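Local coordinates for protein nicastrin (PDB 4R12) that is probably an essential subunit of gamma-secretase, the complex that cleaves membrane proteins such as Notch receptors within the membrane, and may recruit its substrates, at residues S206-E211 with T312-T317; E213-M218 with W259-V264; L286-K291 with A306-Q311. One frame throughout, in Å; residues are numbered along the deposited sequence.

Contact 1: S206-E211 with T312-T317; sequences SKIDKE and TQINFT. With NAG (2-acetamido-2-deoxy-beta-D-glucopyranose), chain B.
Gln313 covers more surface than any other residue of this contact, and its side-chain amide does so by gripping the backbone of the loop 206-211. The chain runs extended beyond CG, which places OE1 2.8 Å from the backbone N of Ile208. The N-H...O angle is 167°, so the bond is nearly straight at the hydrogen, although the donor stands 33° from the carbonyl plane of the amide. Asn542 supplies a second hydrogen bond to the same OE1 and fixes the rotation of the group.

Packing is densest around Ile208. Its side chain crosses Gln313 at about a right angle, with CB 3.6 Å from OE1 and CG2 3.6 Å from the backbone O of Gln313. Farther along, CD1 lies 4.1 Å from CG1 of Ile314. Val264 packs on Ile208, and Trp201 on Ile314.

The lysine side is looser and faces solvent. Lys207 reaches Thr312 only through NZ and CG2, 3.8 Å apart. Lys210 is bent at chi3 and chi4; its CD and CG each lie 4.1 Å from a backbone O, that of Thr312 and that of Gln313 respectively, and its NZ ends 3.7 Å from C8 of the sugar. There a water bridges the segments, donating to Lys210 O and accepting from Asn315 ND2. That same ND2 is covalently joined to C1 of the N-acetylglucosamine.

Asn315 OD1 accepts from the backbone N of Thr317 at 3.0 Å, closing an Asx turn. The two residues are the first and last of an Asn-Phe-Thr sequon, and this turn just after a helix is an N-linked glycosylation site, with the sugar on Asn315.

Contact 2: E213-M218 with W259-V264; sequences EIILVM and WNKEVV
With chi1 at 169°, Val264 turns CG1 away from the backbone N and spreads its two methyls to different neighbours: CG2 meets CG2 of Ile214 at 3.7 Å, and CG1 meets CD1 of Leu216 at 3.8 Å. Glu213 and Lys261 share a first torsion near -65° and are both extended beyond CG. They therefore lie side by side, pointing the same way, and end in a salt bridge. Its hydrogen bond, from Lys261 NZ to Glu213 OE1 at 3.3 Å, is weak, and Ser320 is a further weak partner of OE1.

Between these groups the backbones form a parallel ladder pairing Ile214 with Glu262, Ile215 with Val263 and Leu216 with Val264. Ile215 N donates to Glu262 O at 2.7 Å, and its O accepts from Val264 N at 2.9 Å; Glu262 N to Glu213 O and Val217 N to Val264 O complete the four bonds. Contacts from CA-H to carbonyl O fill the intervals, as from Ile214 CA to Glu262 O at 3.4 Å.

On the face opposite Val264, Ile215 sets CB 4.1 Å from CG2 of Val263, while its CD1 rests on the aliphatic part of Lys261. Glu262 bends at chi2, and its carboxylate turns to Ser205 and to the backbone N of Asp209.

Strand 319-325 pairs in parallel with the other edge of 214-220, which makes the latter an interior strand. Parallel strands joined through a helix, here 234-252, are typical of the alpha/beta core of the zinc-exopeptidase-like fold to which nicastrin's large lobe is related.

Contact 3: L286-K291 with A306-Q311; sequences LNFQCK and ADLAFQ
In nicastrin's large lobe, the exit of helix 276-287 packs against the start of helix 309-313, and the connection between them holds the Cys290-Cys300 disulfide; Phe288 is the residue around which the two ends pack. Phe288 is the first residue to leave helical geometry; Leu308 holds the N-cap position of the following helix. The aromatic pair is an offset edge-to-face stack: the edge of Phe310 approaches the face of Phe288, with centroids 5.5 Å apart and planes at 67°. Phe310 CZ makes the approach, lying 3.8 Å from Phe288 CD2. A chi1 of 72° sets the Phe310 ring between its own backbone N and carbonyl carbon and directs it at Phe288, while His546 makes a further edge-to-face contact with it.

Leu308 CD2 touches Phe288 CE2 at 3.7 Å, the two side chains crossing at about a right angle. Pro303 and Arg305 add contacts to Phe288. Before the helix, Asp307 OD1 accepts from Ala309 N in an Asx turn.

Gln311 comes to the edge of the Phe288 ring, its NE2 3.6 Å from CD2. The same NE2 donates to a water at 2.6 Å, which also accepts from Cys290 N.

How the contacts relate
From the N terminus, the loop 206-211 comes first, but contact 1 closes only when the chain returns at 312-317, about a hundred residues later. Contacts 2 and 3 both form within that interval, one after the other and without crossing: strand 262-268 closes contact 2, and helix 276-287 then leads into the short loop of contact 3. Contact 1 is the bridge between them. Its Ile208 CA packs 3.7 Å from Glu262 OE2 of contact 2, while Phe316 CG packs 3.7 Å from Leu286 CD2 on the contact 3 side. Contacts 2 and 3 do not touch; helix 309-313 is shared by contacts 1 and 3, and the loop 206-211 joins contact 1 to the strands of contact 2.

Contact 1: S206-E211 with T312-T317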
loop_
_atom_site.group_PDB
_atom_site.type_symbol
_atom_site.label_atom_id
_atom_site.label_comp_id
_atom_site.label_asym_id
_atom_site.label_seq_id
_atom_site.Cartn_x
_atom_site.Cartn_y
_atom_site.Cartn_z
ATOM N N SER A 206 -24.162 14.737 -0.043
ATOM C CA SER A 206 -23.772 15.528 1.122
ATOM C C SER A 206 -24.163 14.777 2.393
ATOM O O SER A 206 -23.498 14.850 3.425
ATOM C CB SER A 206 -24.424 16.917 1.081
ATOM O OG SER A 206 -25.829 16.842 1.249
ATOM N N LYS A 207 -25.253 14.030 2.301
ATOM C CA LYS A 207 -25.600 13.101 3.356
ATOM C C LYS A 207 -26.226 11.871 2.708
ATOM O O LYS A 207 -27.073 11.986 1.820
ATOM C CB LYS A 207 -26.542 13.756 4.374
ATOM C CG LYS A 207 -26.983 12.842 5.518
ATOM C CD LYS A 207 -27.991 13.550 6.417
ATOM C CE LYS A 207 -28.784 12.572 7.278
ATOM N NZ LYS A 207 -27.954 11.968 8.353
ATOM N N ILE A 208 -25.771 10.697 3.116
ATOM C CA ILE A 208 -26.278 9.462 2.533
ATOM C C ILE A 208 -27.733 9.257 2.958
ATOM O O ILE A 208 -28.078 9.407 4.133
ATOM C CB ILE A 208 -25.402 8.252 2.934
ATOM C CG1 ILE A 208 -24.068 8.292 2.173
ATOM C CG2 ILE A 208 -26.122 6.935 2.653
ATOM C CD1 ILE A 208 -23.015 7.349 2.730
ATOM N N ASP A 209 -28.584 8.966 1.975
ATOM C CA ASP A 209 -29.998 8.670 2.203
ATOM C C ASP A 209 -30.115 7.293 2.845
ATOM O O ASP A 209 -29.836 6.283 2.196
ATOM C CB ASP A 209 -30.756 8.732 0.867
ATOM C CG ASP A 209 -32.261 8.510 1.009
ATOM O OD1 ASP A 209 -32.745 8.158 2.105
ATOM O OD2 ASP A 209 -32.962 8.675 -0.010
ATOM N N LYS A 210 -30.527 7.222 4.108
ATOM C CA LYS A 210 -30.476 5.923 4.779
ATOM C C LYS A 210 -31.560 4.955 4.292
ATOM O O LYS A 210 -31.626 3.824 4.748
ATOM C CB LYS A 210 -30.543 6.076 6.305
ATOM C CG LYS A 210 -29.423 5.273 7.006
ATOM C CD LYS A 210 -29.331 5.487 8.527
ATOM C CE LYS A 210 -30.125 4.427 9.294
ATOM N NZ LYS A 210 -29.382 3.880 10.468
ATOM N N GLU A 211 -32.384 5.390 3.343
ATOM C CA GLU A 211 -33.382 4.517 2.727
ATOM C C GLU A 211 -32.884 3.868 1.433
ATOM O O GLU A 211 -33.508 2.937 0.917
ATOM C CB GLU A 211 -34.659 5.297 2.435
ATOM C CG GLU A 211 -35.384 5.789 3.671
ATOM C CD GLU A 211 -36.607 6.615 3.325
ATOM O OE1 GLU A 211 -36.717 7.060 2.158
ATOM O OE2 GLU A 211 -37.461 6.817 4.217
ATOM N N THR A 312 -23.414 7.747 11.673
ATOM C CA THR A 312 -24.556 8.554 11.283
ATOM C C THR A 312 -25.188 8.106 9.963
ATOM O O THR A 312 -26.410 8.104 9.821
ATOM C CB THR A 312 -24.144 10.041 11.165
ATOM O OG1 THR A 312 -23.557 10.478 12.398
ATOM C CG2 THR A 312 -25.341 10.916 10.834
ATOM N N GLN A 313 -24.360 7.707 9.003
ATOM C CA GLN A 313 -24.827 7.558 7.628
ATOM C C GLN A 313 -24.792 6.156 7.033
ATOM O O GLN A 313 -25.523 5.869 6.072
ATOM C CB GLN A 313 -24.005 8.462 6.706
ATOM C CG GLN A 313 -24.033 9.929 7.061
ATOM C CD GLN A 313 -23.301 10.761 6.033
ATOM O OE1 GLN A 313 -23.537 10.623 4.833
ATOM N NE2 GLN A 313 -22.397 11.621 6.495
ATOM N N ILE A 314 -23.924 5.297 7.541
ATOM C CA ILE A 314 -23.718 4.025 6.871
ATOM C C ILE A 314 -24.333 2.881 7.654
ATOM O O ILE A 314 -23.985 2.605 8.803
ATOM C CB ILE A 314 -22.216 3.738 6.609
ATOM C CG1 ILE A 314 -21.643 4.801 5.663
ATOM C CG2 ILE A 314 -22.034 2.354 5.970
ATOM C CD1 ILE A 314 -20.165 4.631 5.382
ATOM N N ASN A 315 -25.311 2.227 7.052
ATOM C CA ASN A 315 -25.925 1.018 7.579
ATOM C C ASN A 315 -25.355 -0.179 6.859
ATOM O O ASN A 315 -25.531 -0.302 5.701
ATOM C CB ASN A 315 -27.431 1.093 7.385
ATOM C CG ASN A 315 -28.168 -0.111 7.926
ATOM O OD1 ASN A 315 -27.607 -1.150 8.126
ATOM N ND2 ASN A 315 -29.445 0.048 8.140
ATOM N N PHE A 316 -24.646 -1.036 7.563
ATOM C CA PHE A 316 -23.999 -2.168 6.955
ATOM C C PHE A 316 -24.929 -2.951 6.072
ATOM O O PHE A 316 -24.585 -3.319 5.000
ATOM C CB PHE A 316 -23.390 -3.093 7.995
ATOM C CG PHE A 316 -22.672 -4.272 7.417
ATOM C CD1 PHE A 316 -21.371 -4.184 7.059
ATOM C CD2 PHE A 316 -23.299 -5.469 7.257
ATOM C CE1 PHE A 316 -20.704 -5.251 6.534
ATOM C CE2 PHE A 316 -22.649 -6.547 6.754
ATOM C CZ PHE A 316 -21.342 -6.441 6.384
ATOM N N THR A 317 -26.132 -3.173 6.548
ATOM C CA THR A 317 -27.066 -4.001 5.833
ATOM C C THR A 317 -27.599 -3.370 4.565
ATOM O O THR A 317 -28.095 -4.064 3.738
ATOM C CB THR A 317 -28.199 -4.506 6.735
ATOM O OG1 THR A 317 -29.014 -3.421 7.111
ATOM C CG2 THR A 317 -27.647 -5.116 7.952
HETATM C C1 NAG B . -30.384 -1.039 8.231
HETATM C C2 NAG B . -31.485 -0.601 9.157
HETATM C C3 NAG B . -32.629 -1.586 9.234
HETATM C C4 NAG B . -32.896 -2.380 7.981
HETATM C C5 NAG B . -31.667 -2.588 7.121
HETATM C C6 NAG B . -31.986 -3.094 5.745
HETATM C C7 NAG B . -31.232 0.590 11.193
HETATM C C8 NAG B . -30.342 0.800 12.365
HETATM N N2 NAG B . -30.978 -0.478 10.485
HETATM O O3 NAG B . -33.817 -0.898 9.588
HETATM O O4 NAG B . -33.197 -3.622 8.559
HETATM O O5 NAG B . -30.983 -1.368 7.007
HETATM O O6 NAG B . -32.818 -2.172 5.081
HETATM O O7 NAG B . -32.117 1.342 10.924
HETATM O O HOH W 1 -30.844 2.173 7.146
#

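Contact 2: E213-M218 with W259-V264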
loop_
_atom_site.group_PDB
_atom_site.type_symbol
_atom_site.label_atom_id
_atom_site.label_comp_id
_atom_site.label_asym_id
_atom_site.label_seq_id
_atom_site.Cartn_x
_atom_site.Cartn_y
_atom_site.Cartn_z
ATOM N N GLU A 213 -30.131 1.827 -1.082
ATOM C CA GLU A 213 -29.080 0.820 -1.036
ATOM C C GLU A 213 -27.735 1.454 -1.374
ATOM O O GLU A 213 -27.679 2.465 -2.061
ATOM C CB GLU A 213 -29.397 -0.323 -2.003
ATOM C CG GLU A 213 -30.651 -1.108 -1.622
ATOM C CD GLU A 213 -30.908 -2.272 -2.555
ATOM O OE1 GLU A 213 -30.320 -2.293 -3.654
ATOM O OE2 GLU A 213 -31.693 -3.173 -2.185
ATOM N N ILE A 214 -26.655 0.866 -0.874
ATOM C CA ILE A 214 -25.314 1.393 -1.119
ATOM C C ILE A 214 -24.518 0.473 -2.034
ATOM O O ILE A 214 -24.446 -0.727 -1.802
ATOM C CB ILE A 214 -24.529 1.581 0.199
ATOM C CG1 ILE A 214 -25.190 2.647 1.076
ATOM C CG2 ILE A 214 -23.081 1.961 -0.084
ATOM C CD1 ILE A 214 -24.623 2.709 2.500
ATOM N N ILE A 215 -23.948 1.042 -3.089
ATOM C CA ILE A 215 -22.951 0.359 -3.900
ATOM C C ILE A 215 -21.580 0.718 -3.323
ATOM O O ILE A 215 -21.217 1.884 -3.276
ATOM C CB ILE A 215 -23.006 0.781 -5.384
ATOM C CG1 ILE A 215 -24.415 0.608 -5.959
ATOM C CG2 ILE A 215 -21.958 0.025 -6.206
ATOM C CD1 ILE A 215 -24.927 -0.789 -5.880
ATOM N N LEU A 216 -20.837 -0.283 -2.869
ATOM C CA LEU A 216 -19.516 -0.049 -2.316
ATOM C C LEU A 216 -18.451 -0.379 -3.361
ATOM O O LEU A 216 -18.354 -1.518 -3.827
ATOM C CB LEU A 216 -19.300 -0.890 -1.062
ATOM C CG LEU A 216 -17.927 -0.744 -0.410
ATOM C CD1 LEU A 216 -17.688 0.711 0.011
ATOM C CD2 LEU A 216 -17.808 -1.696 0.778
ATOM N N VAL A 217 -17.666 0.620 -3.729
ATOM C CA VAL A 217 -16.579 0.427 -4.682
ATOM C C VAL A 217 -15.270 0.698 -3.943
ATOM O O VAL A 217 -15.068 1.782 -3.433
ATOM C CB VAL A 217 -16.717 1.364 -5.891
ATOM C CG1 VAL A 217 -15.567 1.153 -6.865
ATOM C CG2 VAL A 217 -18.072 1.160 -6.575
ATOM N N MET A 218 -14.387 -0.287 -3.882
ATOM C CA MET A 218 -13.277 -0.208 -2.940
ATOM C C MET A 218 -12.011 -0.841 -3.464
ATOM O O MET A 218 -12.036 -1.573 -4.467
ATOM C CB MET A 218 -13.657 -0.896 -1.636
ATOM C CG MET A 218 -13.734 -2.410 -1.773
ATOM S SD MET A 218 -14.640 -3.106 -0.376
ATOM C CE MET A 218 -14.125 -4.823 -0.476
ATOM N N TRP A 259 -29.407 8.677 -10.307
ATOM C CA TRP A 259 -28.994 7.536 -9.491
ATOM C C TRP A 259 -30.025 7.208 -8.406
ATOM O O TRP A 259 -30.434 8.082 -7.645
ATOM C CB TRP A 259 -27.632 7.799 -8.840
ATOM C CG TRP A 259 -26.475 7.878 -9.803
ATOM C CD1 TRP A 259 -26.535 7.902 -11.163
ATOM C CD2 TRP A 259 -25.085 7.935 -9.463
ATOM N NE1 TRP A 259 -25.266 7.970 -11.693
ATOM C CE2 TRP A 259 -24.359 7.996 -10.666
ATOM C CE3 TRP A 259 -24.384 7.948 -8.254
ATOM C CZ2 TRP A 259 -22.970 8.064 -10.699
ATOM C CZ3 TRP A 259 -23.010 8.013 -8.286
ATOM C CH2 TRP A 259 -22.315 8.071 -9.503
ATOM N N ASN A 260 -30.448 5.951 -8.339
ATOM C CA ASN A 260 -31.415 5.553 -7.322
ATOM C C ASN A 260 -30.738 4.785 -6.194
ATOM O O ASN A 260 -31.388 4.332 -5.260
ATOM C CB ASN A 260 -32.553 4.734 -7.948
ATOM C CG ASN A 260 -32.077 3.430 -8.568
ATOM O OD1 ASN A 260 -30.913 3.282 -8.918
ATOM N ND2 ASN A 260 -32.992 2.477 -8.710
ATOM N N LYS A 261 -29.417 4.662 -6.280
ATOM C CA LYS A 261 -28.630 4.052 -5.213
ATOM C C LYS A 261 -27.497 4.977 -4.801
ATOM O O LYS A 261 -27.058 5.817 -5.584
ATOM C CB LYS A 261 -28.070 2.703 -5.654
ATOM C CG LYS A 261 -29.155 1.646 -5.954
ATOM C CD LYS A 261 -28.548 0.261 -6.094
ATOM C CE LYS A 261 -29.606 -0.777 -6.454
ATOM N NZ LYS A 261 -28.968 -2.111 -6.608
ATOM N N GLU A 262 -27.032 4.832 -3.567
ATOM C CA GLU A 262 -25.870 5.586 -3.121
ATOM C C GLU A 262 -24.610 4.864 -3.565
ATOM O O GLU A 262 -24.582 3.630 -3.614
ATOM C CB GLU A 262 -25.879 5.750 -1.599
ATOM C CG GLU A 262 -27.056 6.531 -1.060
ATOM C CD GLU A 262 -26.911 8.033 -1.233
ATOM O OE1 GLU A 262 -25.886 8.498 -1.785
ATOM O OE2 GLU A 262 -27.829 8.755 -0.803
ATOM N N VAL A 263 -23.571 5.614 -3.903
ATOM C CA VAL A 263 -22.280 4.997 -4.155
ATOM C C VAL A 263 -21.288 5.500 -3.119
ATOM O O VAL A 263 -21.153 6.709 -2.905
ATOM C CB VAL A 263 -21.752 5.285 -5.581
ATOM C CG1 VAL A 263 -20.384 4.654 -5.769
ATOM C CG2 VAL A 263 -22.720 4.730 -6.624
ATOM N N VAL A 264 -20.616 4.560 -2.464
ATOM C CA VAL A 264 -19.554 4.870 -1.520
ATOM C C VAL A 264 -18.231 4.324 -2.053
ATOM O O VAL A 264 -18.131 3.152 -2.404
ATOM C CB VAL A 264 -19.837 4.279 -0.120
ATOM C CG1 VAL A 264 -18.599 4.374 0.767
ATOM C CG2 VAL A 264 -21.008 4.993 0.529
HETATM O O HOH W 2 -31.756 2.244 -3.355
#

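Contact 3: L286-K291 with A306-Q311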
loop_
_atom_site.group_PDB
_atom_site.type_symbol
_atom_site.label_atom_id
_atom_site.label_comp_id
_atom_site.label_asym_id
_atom_site.label_seq_id
_atom_site.Cartn_x
_atom_site.Cartn_y
_atom_site.Cartn_z
ATOM N N LEU A 286 -20.859 -2.491 12.632
ATOM C CA LEU A 286 -21.728 -3.483 13.251
ATOM C C LEU A 286 -21.801 -3.344 14.765
ATOM O O LEU A 286 -22.797 -3.718 15.370
ATOM C CB LEU A 286 -21.259 -4.889 12.894
ATOM C CG LEU A 286 -21.303 -5.294 11.417
ATOM C CD1 LEU A 286 -20.573 -6.617 11.222
ATOM C CD2 LEU A 286 -22.736 -5.384 10.913
ATOM N N ASN A 287 -20.754 -2.798 15.376
ATOM C CA ASN A 287 -20.609 -2.883 16.828
ATOM C C ASN A 287 -20.366 -1.584 17.585
ATOM O O ASN A 287 -20.458 -1.567 18.808
ATOM C CB ASN A 287 -19.468 -3.844 17.161
ATOM C CG ASN A 287 -19.718 -5.229 16.631
ATOM O OD1 ASN A 287 -20.842 -5.732 16.693
ATOM N ND2 ASN A 287 -18.681 -5.853 16.083
ATOM N N PHE A 288 -20.047 -0.499 16.890
ATOM C CA PHE A 288 -19.613 0.690 17.613
ATOM C C PHE A 288 -20.725 1.307 18.451
ATOM O O PHE A 288 -21.846 1.501 17.986
ATOM C CB PHE A 288 -19.051 1.748 16.662
ATOM C CG PHE A 288 -18.544 2.972 17.367
ATOM C CD1 PHE A 288 -17.346 2.940 18.054
ATOM C CD2 PHE A 288 -19.272 4.152 17.353
ATOM C CE1 PHE A 288 -16.875 4.064 18.710
ATOM C CE2 PHE A 288 -18.807 5.282 18.004
ATOM C CZ PHE A 288 -17.608 5.238 18.684
ATOM N N GLN A 289 -20.392 1.610 19.699
ATOM C CA GLN A 289 -21.258 2.406 20.554
ATOM C C GLN A 289 -20.425 3.469 21.265
ATOM O O GLN A 289 -19.421 3.157 21.906
ATOM C CB GLN A 289 -21.986 1.514 21.563
ATOM C CG GLN A 289 -23.464 1.831 21.681
ATOM C CD GLN A 289 -24.259 0.671 22.246
ATOM O OE1 GLN A 289 -24.820 -0.131 21.500
ATOM N NE2 GLN A 289 -24.310 0.575 23.571
ATOM N N CYS A 290 -20.817 4.730 21.125
ATOM C CA CYS A 290 -20.096 5.811 21.786
ATOM C C CYS A 290 -20.665 6.071 23.180
ATOM O O CYS A 290 -21.863 6.303 23.331
ATOM C CB CYS A 290 -20.151 7.091 20.957
ATOM S SG CYS A 290 -19.250 8.480 21.695
ATOM N N LYS A 291 -19.802 6.037 24.190
ATOM C CA LYS A 291 -20.222 6.288 25.567
ATOM C C LYS A 291 -20.168 7.780 25.910
ATOM O O LYS A 291 -21.045 8.298 26.606
ATOM C CB LYS A 291 -19.353 5.488 26.537
ATOM C CG LYS A 291 -19.414 3.987 26.318
ATOM C CD LYS A 291 -18.328 3.269 27.112
ATOM C CE LYS A 291 -16.940 3.697 26.652
ATOM N NZ LYS A 291 -15.830 2.968 27.343
ATOM N N ALA A 306 -12.414 10.169 15.704
ATOM C CA ALA A 306 -12.300 11.559 15.289
ATOM C C ALA A 306 -13.443 12.003 14.365
ATOM O O ALA A 306 -13.581 13.189 14.068
ATOM C CB ALA A 306 -10.957 11.777 14.608
ATOM N N ASP A 307 -14.259 11.056 13.915
ATOM C CA ASP A 307 -15.298 11.354 12.923
ATOM C C ASP A 307 -16.398 10.294 12.983
ATOM O O ASP A 307 -16.135 9.107 12.786
ATOM C CB ASP A 307 -14.677 11.425 11.520
ATOM C CG ASP A 307 -15.603 12.053 10.486
ATOM O OD1 ASP A 307 -16.833 12.093 10.703
ATOM O OD2 ASP A 307 -15.085 12.501 9.438
ATOM N N LEU A 308 -17.632 10.721 13.250
ATOM C CA LEU A 308 -18.730 9.778 13.474
ATOM C C LEU A 308 -19.664 9.621 12.267
ATOM O O LEU A 308 -20.735 9.030 12.388
ATOM C CB LEU A 308 -19.545 10.207 14.702
ATOM C CG LEU A 308 -18.854 10.052 16.060
ATOM C CD1 LEU A 308 -19.690 10.665 17.174
ATOM C CD2 LEU A 308 -18.574 8.587 16.343
ATOM N N ALA A 309 -19.253 10.132 11.107
ATOM C CA ALA A 309 -20.094 10.068 9.916
ATOM C C ALA A 309 -20.488 8.635 9.584
ATOM O O ALA A 309 -21.617 8.374 9.166
ATOM C CB ALA A 309 -19.385 10.706 8.726
ATOM N N PHE A 310 -19.558 7.707 9.786
ATOM C CA PHE A 310 -19.816 6.296 9.503
ATOM C C PHE A 310 -21.017 5.785 10.297
ATOM O O PHE A 310 -21.812 4.990 9.799
ATOM C CB PHE A 310 -18.576 5.429 9.808
ATOM C CG PHE A 310 -18.286 5.261 11.281
ATOM C CD1 PHE A 310 -18.849 4.217 12.003
ATOM C CD2 PHE A 310 -17.442 6.144 11.941
ATOM C CE1 PHE A 310 -18.588 4.065 13.361
ATOM C CE2 PHE A 310 -17.169 6.000 13.291
ATOM C CZ PHE A 310 -17.741 4.957 14.004
ATOM N N GLN A 311 -21.143 6.240 11.537
ATOM C CA GLN A 311 -22.232 5.784 12.396
ATOM C C GLN A 311 -23.523 6.462 11.983
ATOM O O GLN A 311 -24.582 5.840 11.938
ATOM C CB GLN A 311 -21.937 6.077 13.869
ATOM C CG GLN A 311 -23.021 5.565 14.817
ATOM C CD GLN A 311 -22.799 6.000 16.253
ATOM O OE1 GLN A 311 -22.640 7.192 16.539
ATOM N NE2 GLN A 311 -22.784 5.037 17.165
HETATM O O HOH W 3 -23.188 5.172 19.769
#